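Local structure of thiosulfate sulfurtransferase (Pseudomonas aeruginosa, 1YT8) at residues R58-T64 with H279-Y284; Y294-P300 with D359-A365; A400-A405 with P485-R489. The protein probably transfers sulfur from thiosulfate to cyanide, as rhodaneses do, and carries four rhodanese-like domains in one chain. All blocks are in the same frame, centred on the assembly; numbering follows the deposited sequence.

Interaction 1: residues R58-T64 with H279-Y284; sequences RVPRRDT and HDRTTY
Tyr284 meets the 58-64 loop edge-on: its OH gives a short 2.6 Å hydrogen bond to Arg58 O, arriving from above the carbonyl plane, 37° out of it. Val320 N is also hydrogen-bonded to this hydroxyl, so the phenol oxygen has two partners. Beside it the Pro60 side chain crosses that of Tyr284 at about a right angle, with Pro60 CD 4.0 Å from Tyr284 CE1, while Pro60 CG packs on Thr282 CG2 at 3.6 Å. These contacts join two rhodanese-like domains, the loop behind helix 51-58 of the first lying against the start of strand 283-287 in the parallel sheet of the third. Arg61, bent at chi2 and chi3, folds across the turn before that strand, and Asp280 O sits 3.3 Å above one face of its guanidinium, over the centre. That oxygen is no hydrogen-bond partner; the guanidinium makes its salt bridges to Asp63 OD1, within the loop, and to Glu23 OE1. Thr282 OG1 lies at the guanidinium edge and accepts a hydrogen bond from a water that also donates to Thr64 OG1 and accepts from Arg61 N. A second water donates to both Asp63 OD1 and His279 O.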
loop_
_atom_site.group_PDB
_atom_site.type_symbol
_atom_site.label_atom_id
_atom_site.label_comp_id
_atom_site.label_asym_id
_atom_site.label_seq_id
_atom_site.Cartn_x
_atom_site.Cartn_y
_atom_site.Cartn_z
ATOM N N ARG A 58 0.486 4.282 -10.967
ATOM C CA ARG A 58 0.325 2.830 -10.891
ATOM C C ARG A 58 0.278 2.127 -12.251
ATOM O O ARG A 58 0.616 0.948 -12.355
ATOM C CB ARG A 58 -0.923 2.501 -10.064
ATOM C CG ARG A 58 -0.834 3.057 -8.646
ATOM C CD ARG A 58 -2.098 2.836 -7.845
ATOM N NE ARG A 58 -2.319 1.433 -7.516
ATOM C CZ ARG A 58 -3.343 1.003 -6.791
ATOM N NH1 ARG A 58 -4.229 1.875 -6.323
ATOM N NH2 ARG A 58 -3.489 -0.292 -6.537
ATOM N N VAL A 59 -0.141 2.848 -13.285
ATOM C CA VAL A 59 -0.206 2.295 -14.637
ATOM C C VAL A 59 0.302 3.389 -15.581
ATOM O O VAL A 59 -0.470 3.977 -16.336
ATOM C CB VAL A 59 -1.659 1.909 -15.034
ATOM C CG1 VAL A 59 -1.660 1.183 -16.379
ATOM C CG2 VAL A 59 -2.285 1.025 -13.962
ATOM N N PRO A 60 1.616 3.674 -15.543
ATOM C CA PRO A 60 2.238 4.705 -16.383
ATOM C C PRO A 60 2.173 4.514 -17.901
ATOM O O PRO A 60 2.037 5.491 -18.637
ATOM C CB PRO A 60 3.673 4.752 -15.861
ATOM C CG PRO A 60 3.919 3.340 -15.444
ATOM C CD PRO A 60 2.632 2.991 -14.722
ATOM N N ARG A 61 2.275 3.273 -18.367
ATOM C CA ARG A 61 2.230 2.994 -19.806
ATOM C C ARG A 61 0.809 3.171 -20.321
ATOM O O ARG A 61 -0.081 2.391 -19.987
ATOM C CB ARG A 61 2.693 1.565 -20.094
ATOM C CG ARG A 61 3.996 1.457 -20.860
ATOM C CD ARG A 61 3.895 0.363 -21.918
ATOM N NE ARG A 61 3.375 -0.887 -21.369
ATOM C CZ ARG A 61 2.916 -1.891 -22.110
ATOM N NH1 ARG A 61 2.910 -1.787 -23.432
ATOM N NH2 ARG A 61 2.458 -2.993 -21.533
ATOM N N ARG A 62 0.602 4.189 -21.149
ATOM C CA ARG A 62 -0.726 4.480 -21.671
ATOM C C ARG A 62 -1.357 3.367 -22.500
ATOM O O ARG A 62 -2.580 3.309 -22.621
ATOM C CB ARG A 62 -0.697 5.782 -22.478
ATOM C CG ARG A 62 -0.251 7.007 -21.672
ATOM C CD ARG A 62 -1.175 7.296 -20.494
ATOM N NE ARG A 62 -0.912 8.603 -19.885
ATOM C CZ ARG A 62 0.066 8.863 -19.020
ATOM N NH1 ARG A 62 0.900 7.908 -18.633
ATOM N NH2 ARG A 62 0.213 10.093 -18.542
ATOM N N ASP A 63 -0.543 2.481 -23.070
ATOM C CA ASP A 63 -1.097 1.391 -23.868
ATOM C C ASP A 63 -1.066 0.041 -23.143
ATOM O O ASP A 63 -1.095 -1.015 -23.772
ATOM C CB ASP A 63 -0.387 1.305 -25.232
ATOM C CG ASP A 63 1.038 0.790 -25.130
ATOM O OD1 ASP A 63 1.705 1.060 -24.110
ATOM O OD2 ASP A 63 1.494 0.124 -26.088
ATOM N N THR A 64 -1.010 0.083 -21.814
ATOM C CA THR A 64 -1.018 -1.140 -21.008
ATOM C C THR A 64 -2.419 -1.742 -21.103
ATOM O O THR A 64 -3.411 -1.014 -21.061
ATOM C CB THR A 64 -0.771 -0.851 -19.504
ATOM O OG1 THR A 64 0.514 -0.251 -19.322
ATOM C CG2 THR A 64 -0.849 -2.142 -18.692
ATOM N N HIS A 279 9.338 1.668 -24.747
ATOM C CA HIS A 279 7.928 1.984 -24.558
ATOM C C HIS A 279 6.977 0.795 -24.514
ATOM O O HIS A 279 5.781 0.970 -24.304
ATOM C CB HIS A 279 7.474 2.960 -25.648
ATOM C CG HIS A 279 8.330 4.185 -25.755
ATOM N ND1 HIS A 279 8.539 5.044 -24.697
ATOM C CD2 HIS A 279 9.029 4.696 -26.797
ATOM C CE1 HIS A 279 9.329 6.031 -25.083
ATOM N NE2 HIS A 279 9.641 5.843 -26.353
ATOM N N ASP A 280 7.497 -0.409 -24.713
ATOM C CA ASP A 280 6.657 -1.600 -24.676
ATOM C C ASP A 280 6.621 -2.194 -23.268
ATOM O O ASP A 280 5.924 -3.175 -23.022
ATOM C CB ASP A 280 7.182 -2.645 -25.665
ATOM C CG ASP A 280 8.580 -3.121 -25.321
ATOM O OD1 ASP A 280 9.453 -2.264 -25.068
ATOM O OD2 ASP A 280 8.811 -4.351 -25.310
ATOM N N ARG A 281 7.372 -1.599 -22.344
ATOM C CA ARG A 281 7.414 -2.095 -20.970
ATOM C C ARG A 281 7.180 -1.004 -19.931
ATOM O O ARG A 281 7.439 0.175 -20.172
ATOM C CB ARG A 281 8.764 -2.768 -20.672
ATOM C CG ARG A 281 9.038 -4.070 -21.428
ATOM C CD ARG A 281 8.006 -5.145 -21.117
ATOM N NE ARG A 281 7.972 -5.533 -19.706
ATOM C CZ ARG A 281 8.931 -6.209 -19.080
ATOM N NH1 ARG A 281 10.027 -6.582 -19.733
ATOM N NH2 ARG A 281 8.788 -6.525 -17.797
ATOM N N THR A 282 6.682 -1.421 -18.774
ATOM C CA THR A 282 6.435 -0.526 -17.651
ATOM C C THR A 282 7.620 -0.701 -16.703
ATOM O O THR A 282 7.916 -1.816 -16.285
ATOM C CB THR A 282 5.151 -0.914 -16.887
ATOM O OG1 THR A 282 4.011 -0.746 -17.739
ATOM C CG2 THR A 282 4.991 -0.043 -15.649
ATOM N N THR A 283 8.292 0.395 -16.369
ATOM C CA THR A 283 9.443 0.339 -15.474
ATOM C C THR A 283 9.242 1.275 -14.287
ATOM O O THR A 283 9.168 2.489 -14.456
ATOM C CB THR A 283 10.742 0.745 -16.216
ATOM O OG1 THR A 283 10.954 -0.141 -17.322
ATOM C CG2 THR A 283 11.944 0.668 -15.279
ATOM N N TYR A 284 9.142 0.700 -13.092
ATOM C CA TYR A 284 8.955 1.478 -11.871
ATOM C C TYR A 284 10.313 1.705 -11.206
ATOM O O TYR A 284 11.017 0.747 -10.901
ATOM C CB TYR A 284 8.066 0.718 -10.875
ATOM C CG TYR A 284 6.661 0.390 -11.335
ATOM C CD1 TYR A 284 5.667 1.369 -11.376
ATOM C CD2 TYR A 284 6.310 -0.918 -11.672
ATOM C CE1 TYR A 284 4.352 1.050 -11.736
ATOM C CE2 TYR A 284 5.002 -1.246 -12.034
ATOM C CZ TYR A 284 4.031 -0.259 -12.062
ATOM O OH TYR A 284 2.748 -0.584 -12.419
HETATM O O HOH W 1 1.875 0.769 -17.090
HETATM O O HOH W 2 3.435 2.751 -24.875
#

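Interaction 2: residues Y294-P300 with D359-A365; sequences YEAGHLP and DFSERGA
His298 and Glu362 pair through their backbones in a single antiparallel hydrogen-bonded bridge: His298 N gives a 2.7 Å bond to Glu362 O, in the carbonyl plane, and Glu362 N returns one of 2.9 Å to His298 O. A third backbone bond, from Gly364 N to Glu295 O, is nearly straight at 172° and uses a lone pair of a carbonyl in the last turn of helix 291-296. The side-chain bonds are weaker. Arg363 runs extended to lay NH1 against Ala296 O, a weak bond, and His298 NE2 reaches Gly364 O weakly at 3.3 Å. A water near His298 NE2 donates to Glu362 OE2 and Ala365 O.

Faces and apolar packing fill in the rest. With CG held between its backbone N and carbonyl carbon (chi1 56°), the His298 ring turns back over the bridge; Glu362 O lies 3.2 Å above one face, and Tyr294 CZ lies over the opposite one. On the far side of the bridge, Leu299 CD1 makes a CH-pi contact with Phe360, 3.7 Å from the ring centroid and 11° off the normal. Pro300 slides antiparallel past the Glu362 side chain, and its CG touches Ser361 OG.

Gly297 leaves the helix with positive phi, and its CA makes a CA-H...O contact with Glu362 O at 3.3 Å. The bridge thus ties the loop that leads from helix 291-296 to strand 303-304 to the segment following the last sheet strand, 348-352, of this rhodanese-like alpha/beta domain.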
loop_
_atom_site.group_PDB
_atom_site.type_symbol
_atom_site.label_atom_id
_atom_site.label_comp_id
_atom_site.label_asym_id
_atom_site.label_seq_id
_atom_site.Cartn_x
_atom_site.Cartn_y
_atom_site.Cartn_z
ATOM N N TYR A 294 14.898 9.561 1.738
ATOM C CA TYR A 294 14.342 9.890 0.434
ATOM C C TYR A 294 14.179 11.406 0.286
ATOM O O TYR A 294 14.679 11.998 -0.670
ATOM C CB TYR A 294 12.979 9.214 0.258
ATOM C CG TYR A 294 12.282 9.563 -1.041
ATOM C CD1 TYR A 294 12.586 8.886 -2.223
ATOM C CD2 TYR A 294 11.337 10.589 -1.092
ATOM C CE1 TYR A 294 11.960 9.224 -3.429
ATOM C CE2 TYR A 294 10.709 10.937 -2.292
ATOM C CZ TYR A 294 11.027 10.250 -3.453
ATOM O OH TYR A 294 10.412 10.588 -4.638
ATOM N N GLU A 295 13.485 12.026 1.235
ATOM C CA GLU A 295 13.257 13.468 1.183
ATOM C C GLU A 295 14.545 14.278 1.276
ATOM O O GLU A 295 14.620 15.394 0.756
ATOM C CB GLU A 295 12.271 13.887 2.281
ATOM C CG GLU A 295 10.820 13.528 1.945
ATOM C CD GLU A 295 9.842 13.829 3.070
ATOM O OE1 GLU A 295 9.885 14.952 3.620
ATOM O OE2 GLU A 295 9.018 12.947 3.397
ATOM N N ALA A 296 15.561 13.713 1.922
ATOM C CA ALA A 296 16.847 14.394 2.053
ATOM C C ALA A 296 17.537 14.465 0.692
ATOM O O ALA A 296 18.337 15.365 0.434
ATOM C CB ALA A 296 17.733 13.655 3.050
ATOM N N GLY A 297 17.217 13.509 -0.176
ATOM C CA GLY A 297 17.805 13.466 -1.502
ATOM C C GLY A 297 17.515 12.143 -2.186
ATOM O O GLY A 297 17.778 11.082 -1.621
ATOM N N HIS A 298 16.979 12.199 -3.401
ATOM C CA HIS A 298 16.646 10.987 -4.141
ATOM C C HIS A 298 16.802 11.170 -5.645
ATOM O O HIS A 298 16.896 12.297 -6.134
ATOM C CB HIS A 298 15.212 10.559 -3.812
ATOM C CG HIS A 298 14.185 11.617 -4.075
ATOM N ND1 HIS A 298 13.686 11.879 -5.333
ATOM C CD2 HIS A 298 13.556 12.475 -3.237
ATOM C CE1 HIS A 298 12.793 12.850 -5.259
ATOM N NE2 HIS A 298 12.697 13.229 -3.998
ATOM N N LEU A 299 16.829 10.056 -6.372
ATOM C CA LEU A 299 16.979 10.100 -7.821
ATOM C C LEU A 299 15.749 10.669 -8.504
ATOM O O LEU A 299 14.620 10.347 -8.138
ATOM C CB LEU A 299 17.249 8.702 -8.388
ATOM C CG LEU A 299 18.703 8.246 -8.511
ATOM C CD1 LEU A 299 19.341 8.126 -7.138
ATOM C CD2 LEU A 299 18.739 6.913 -9.232
ATOM N N PRO A 300 15.953 11.530 -9.511
ATOM C CA PRO A 300 14.808 12.109 -10.215
ATOM C C PRO A 300 13.971 10.991 -10.824
ATOM O O PRO A 300 14.514 10.041 -11.393
ATOM C CB PRO A 300 15.465 12.980 -11.283
ATOM C CG PRO A 300 16.742 13.411 -10.620
ATOM C CD PRO A 300 17.217 12.124 -9.982
ATOM N N ASP A 359 23.977 11.584 -7.486
ATOM C CA ASP A 359 22.776 11.115 -8.175
ATOM C C ASP A 359 21.486 11.332 -7.381
ATOM O O ASP A 359 20.395 11.346 -7.949
ATOM C CB ASP A 359 22.923 9.632 -8.532
ATOM C CG ASP A 359 24.078 9.375 -9.483
ATOM O OD1 ASP A 359 24.128 10.027 -10.547
ATOM O OD2 ASP A 359 24.932 8.522 -9.171
ATOM N N PHE A 360 21.614 11.494 -6.068
ATOM C CA PHE A 360 20.462 11.731 -5.200
ATOM C C PHE A 360 20.277 13.243 -5.122
ATOM O O PHE A 360 20.379 13.845 -4.053
ATOM C CB PHE A 360 20.736 11.146 -3.813
ATOM C CG PHE A 360 20.879 9.648 -3.804
ATOM C CD1 PHE A 360 19.798 8.833 -3.483
ATOM C CD2 PHE A 360 22.088 9.047 -4.149
ATOM C CE1 PHE A 360 19.918 7.444 -3.506
ATOM C CE2 PHE A 360 22.216 7.659 -4.175
ATOM C CZ PHE A 360 21.129 6.857 -3.853
ATOM N N SER A 361 19.997 13.841 -6.277
ATOM C CA SER A 361 19.842 15.285 -6.405
ATOM C C SER A 361 18.474 15.887 -6.088
ATOM O O SER A 361 18.394 17.012 -5.593
ATOM C CB SER A 361 20.261 15.700 -7.816
ATOM O OG SER A 361 19.576 14.935 -8.796
ATOM N N GLU A 362 17.405 15.153 -6.375
ATOM C CA GLU A 362 16.053 15.649 -6.131
ATOM C C GLU A 362 15.702 15.588 -4.644
ATOM O O GLU A 362 15.936 14.577 -3.983
ATOM C CB GLU A 362 15.059 14.832 -6.961
ATOM C CG GLU A 362 13.689 15.461 -7.114
ATOM C CD GLU A 362 12.816 14.693 -8.090
ATOM O OE1 GLU A 362 13.180 14.628 -9.284
ATOM O OE2 GLU A 362 11.774 14.151 -7.667
ATOM N N ARG A 363 15.126 16.666 -4.120
ATOM C CA ARG A 363 14.794 16.723 -2.702
ATOM C C ARG A 363 13.325 16.989 -2.400
ATOM O O ARG A 363 12.600 17.557 -3.216
ATOM C CB ARG A 363 15.666 17.785 -2.028
ATOM C CG ARG A 363 17.115 17.700 -2.482
ATOM C CD ARG A 363 18.050 18.604 -1.701
ATOM N NE ARG A 363 19.386 18.606 -2.299
ATOM C CZ ARG A 363 20.145 17.524 -2.451
ATOM N NH1 ARG A 363 19.711 16.336 -2.047
ATOM N NH2 ARG A 363 21.338 17.623 -3.022
ATOM N N GLY A 364 12.895 16.571 -1.214
ATOM C CA GLY A 364 11.515 16.772 -0.813
ATOM C C GLY A 364 10.647 15.544 -0.998
ATOM O O GLY A 364 11.119 14.484 -1.412
ATOM N N ALA A 365 9.365 15.692 -0.690
ATOM C CA ALA A 365 8.410 14.600 -0.811
ATOM C C ALA A 365 8.151 14.252 -2.274
ATOM O O ALA A 365 8.353 15.078 -3.167
ATOM C CB ALA A 365 7.107 14.977 -0.128
HETATM O O HOH W 3 10.546 15.252 -5.001
#

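Interaction 3: residues A400-A405 with P485-R489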
loop_
_atom_site.group_PDB
_atom_site.type_symbol
_atom_site.label_atom_id
_atom_site.label_comp_id
_atom_site.label_asym_id
_atom_site.label_seq_id
_atom_site.Cartn_x
_atom_site.Cartn_y
_atom_site.Cartn_z
ATOM N N ALA A 400 -11.141 11.222 3.153
ATOM C CA ALA A 400 -11.459 9.893 3.673
ATOM C C ALA A 400 -12.368 10.021 4.892
ATOM O O ALA A 400 -12.211 10.948 5.693
ATOM C CB ALA A 400 -10.176 9.156 4.047
ATOM N N SER A 401 -13.315 9.095 5.033
ATOM C CA SER A 401 -14.252 9.142 6.151
ATOM C C SER A 401 -13.539 9.228 7.495
ATOM O O SER A 401 -14.024 9.891 8.417
ATOM C CB SER A 401 -15.198 7.929 6.131
ATOM O OG SER A 401 -14.518 6.715 6.391
ATOM N N ALA A 402 -12.390 8.566 7.614
ATOM C CA ALA A 402 -11.633 8.605 8.863
ATOM C C ALA A 402 -11.166 10.035 9.151
ATOM O O ALA A 402 -11.208 10.485 10.298
ATOM C CB ALA A 402 -10.431 7.660 8.788
ATOM N N ASN A 403 -10.725 10.740 8.112
ATOM C CA ASN A 403 -10.265 12.122 8.263
ATOM C C ASN A 403 -11.435 13.029 8.618
ATOM O O ASN A 403 -11.312 13.922 9.455
ATOM C CB ASN A 403 -9.617 12.633 6.972
ATOM C CG ASN A 403 -8.366 11.864 6.601
ATOM O OD1 ASN A 403 -7.593 11.461 7.468
ATOM N ND2 ASN A 403 -8.150 11.675 5.302
ATOM N N TYR A 404 -12.567 12.797 7.963
ATOM C CA TYR A 404 -13.770 13.581 8.206
ATOM C C TYR A 404 -14.175 13.507 9.682
ATOM O O TYR A 404 -14.430 14.530 10.313
ATOM C CB TYR A 404 -14.911 13.060 7.326
ATOM C CG TYR A 404 -16.252 13.691 7.616
ATOM C CD1 TYR A 404 -16.594 14.939 7.091
ATOM C CD2 TYR A 404 -17.179 13.042 8.429
ATOM C CE1 TYR A 404 -17.838 15.523 7.371
ATOM C CE2 TYR A 404 -18.418 13.616 8.717
ATOM C CZ TYR A 404 -18.740 14.851 8.186
ATOM O OH TYR A 404 -19.967 15.401 8.471
ATOM N N ALA A 405 -14.224 12.293 10.222
ATOM C CA ALA A 405 -14.600 12.074 11.617
ATOM C C ALA A 405 -13.660 12.780 12.584
ATOM O O ALA A 405 -14.053 13.145 13.693
ATOM C CB ALA A 405 -14.626 10.574 11.920
ATOM N N PRO A 485 -22.301 5.574 2.683
ATOM C CA PRO A 485 -21.898 4.559 3.664
ATOM C C PRO A 485 -20.374 4.552 3.816
ATOM O O PRO A 485 -19.656 4.731 2.835
ATOM C CB PRO A 485 -22.427 3.267 3.048
ATOM C CG PRO A 485 -22.253 3.521 1.573
ATOM C CD PRO A 485 -22.758 4.947 1.428
ATOM N N ARG A 486 -19.877 4.352 5.037
ATOM C CA ARG A 486 -18.431 4.330 5.261
ATOM C C ARG A 486 -17.811 3.006 4.835
ATOM O O ARG A 486 -17.538 2.141 5.667
ATOM C CB ARG A 486 -18.088 4.590 6.734
ATOM C CG ARG A 486 -18.300 6.021 7.186
ATOM C CD ARG A 486 -17.770 6.247 8.601
ATOM N NE ARG A 486 -16.312 6.175 8.676
ATOM C CZ ARG A 486 -15.611 6.401 9.785
ATOM N NH1 ARG A 486 -16.237 6.710 10.913
ATOM N NH2 ARG A 486 -14.285 6.334 9.767
ATOM N N ILE A 487 -17.588 2.857 3.535
ATOM C CA ILE A 487 -16.988 1.643 2.994
ATOM C C ILE A 487 -15.679 1.963 2.277
ATOM O O ILE A 487 -15.133 1.118 1.564
ATOM C CB ILE A 487 -17.933 0.963 1.980
ATOM C CG1 ILE A 487 -18.280 1.948 0.856
ATOM C CG2 ILE A 487 -19.187 0.467 2.689
ATOM C CD1 ILE A 487 -19.070 1.337 -0.290
ATOM N N ASP A 488 -15.171 3.179 2.474
ATOM C CA ASP A 488 -13.947 3.588 1.805
ATOM C C ASP A 488 -12.671 2.967 2.362
ATOM O O ASP A 488 -11.621 3.041 1.726
ATOM C CB ASP A 488 -13.842 5.127 1.759
ATOM C CG ASP A 488 -13.823 5.780 3.136
ATOM O OD1 ASP A 488 -14.454 5.262 4.079
ATOM O OD2 ASP A 488 -13.188 6.848 3.264
ATOM N N ARG A 489 -12.761 2.337 3.532
ATOM C CA ARG A 489 -11.595 1.689 4.126
ATOM C C ARG A 489 -11.898 0.333 4.754
ATOM O O ARG A 489 -12.849 0.181 5.519
ATOM C CB ARG A 489 -10.939 2.589 5.180
ATOM C CG ARG A 489 -9.842 1.867 5.966
ATOM C CD ARG A 489 -9.033 2.787 6.858
ATOM N NE ARG A 489 -8.029 2.032 7.608
ATOM C CZ ARG A 489 -8.310 1.188 8.597
ATOM N NH1 ARG A 489 -9.568 0.994 8.973
ATOM N NH2 ARG A 489 -7.333 0.516 9.197
HETATM O O HOH W 4 -12.678 4.790 7.848
HETATM O O HOH W 5 -11.650 6.251 5.944
#
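Ser401 OG, the polar atom on which this contact turns, donates a 2.7 Å hydrogen bond to Asp488 OD1, using the syn lone pair of that oxygen. Arg486 NE gives Ser401 OG a weak bond at 3.0 Å, and Arg486 NH2 adds a weak one to Ser401 OG at 3.4 Å. A water that accepts from Arg486 NH2 donates to the hydroxyl. What brings OG between the two charged side chains is its chi1 of 67°, which places it between the serine's own backbone N and carbonyl carbon.

The carboxylate of Asp488 has a second hold. Asp488 OD2 takes the backbone N-H of Ser401 at 2.9 Å and 168°, again from the syn side and 16° out of the carboxylate plane, so the two oxygens grip both the N-H and the hydroxyl of one residue. Another water links OD2 to Ala402 N, the next N-H of the helix. Asp488 OD2 also touches Ala400 CA, in the N-cap position.

Arg486 comes alongside the first turn of helix 401-406. Bent at chi3, it packs its CG on Ser401 CB and sets one guanidinium face over Ser401 O, offset toward the rim; Arg486 NH2 lies 3.6 Å from Ala402 CA. Its NH1 pairs with Glu479 in a salt bridge, and Trp414 of strand 413-414 touches Ser401, Arg486 and Asp488.

An acid from a loop 80 residues further along the chain thus binds the N-H groups at a helix start, one directly and one through water, where the helix dipole would probably stabilise its negative charge.

In the fold
All three contacts involve loop residues, and none lies wholly in a core. Interactions 1 and 2 are partly buried and both involve the third rhodanese-like domain: strand 283-287 and helix 291-296 follow each other in the chain, though the nearest atoms of the two contacts stay about 9 Å apart. Interaction 1 faces outward to the first domain and relies on one phenol bond, waters and an arginine laid over backbone, whereas interaction 2 ties two parts of its own domain by backbone pairing and a CH-pi contact. Interaction 3, a surface contact about 17 Å from interaction 2 at the nearest atoms, depends chiefly on charged side chains at a helix start.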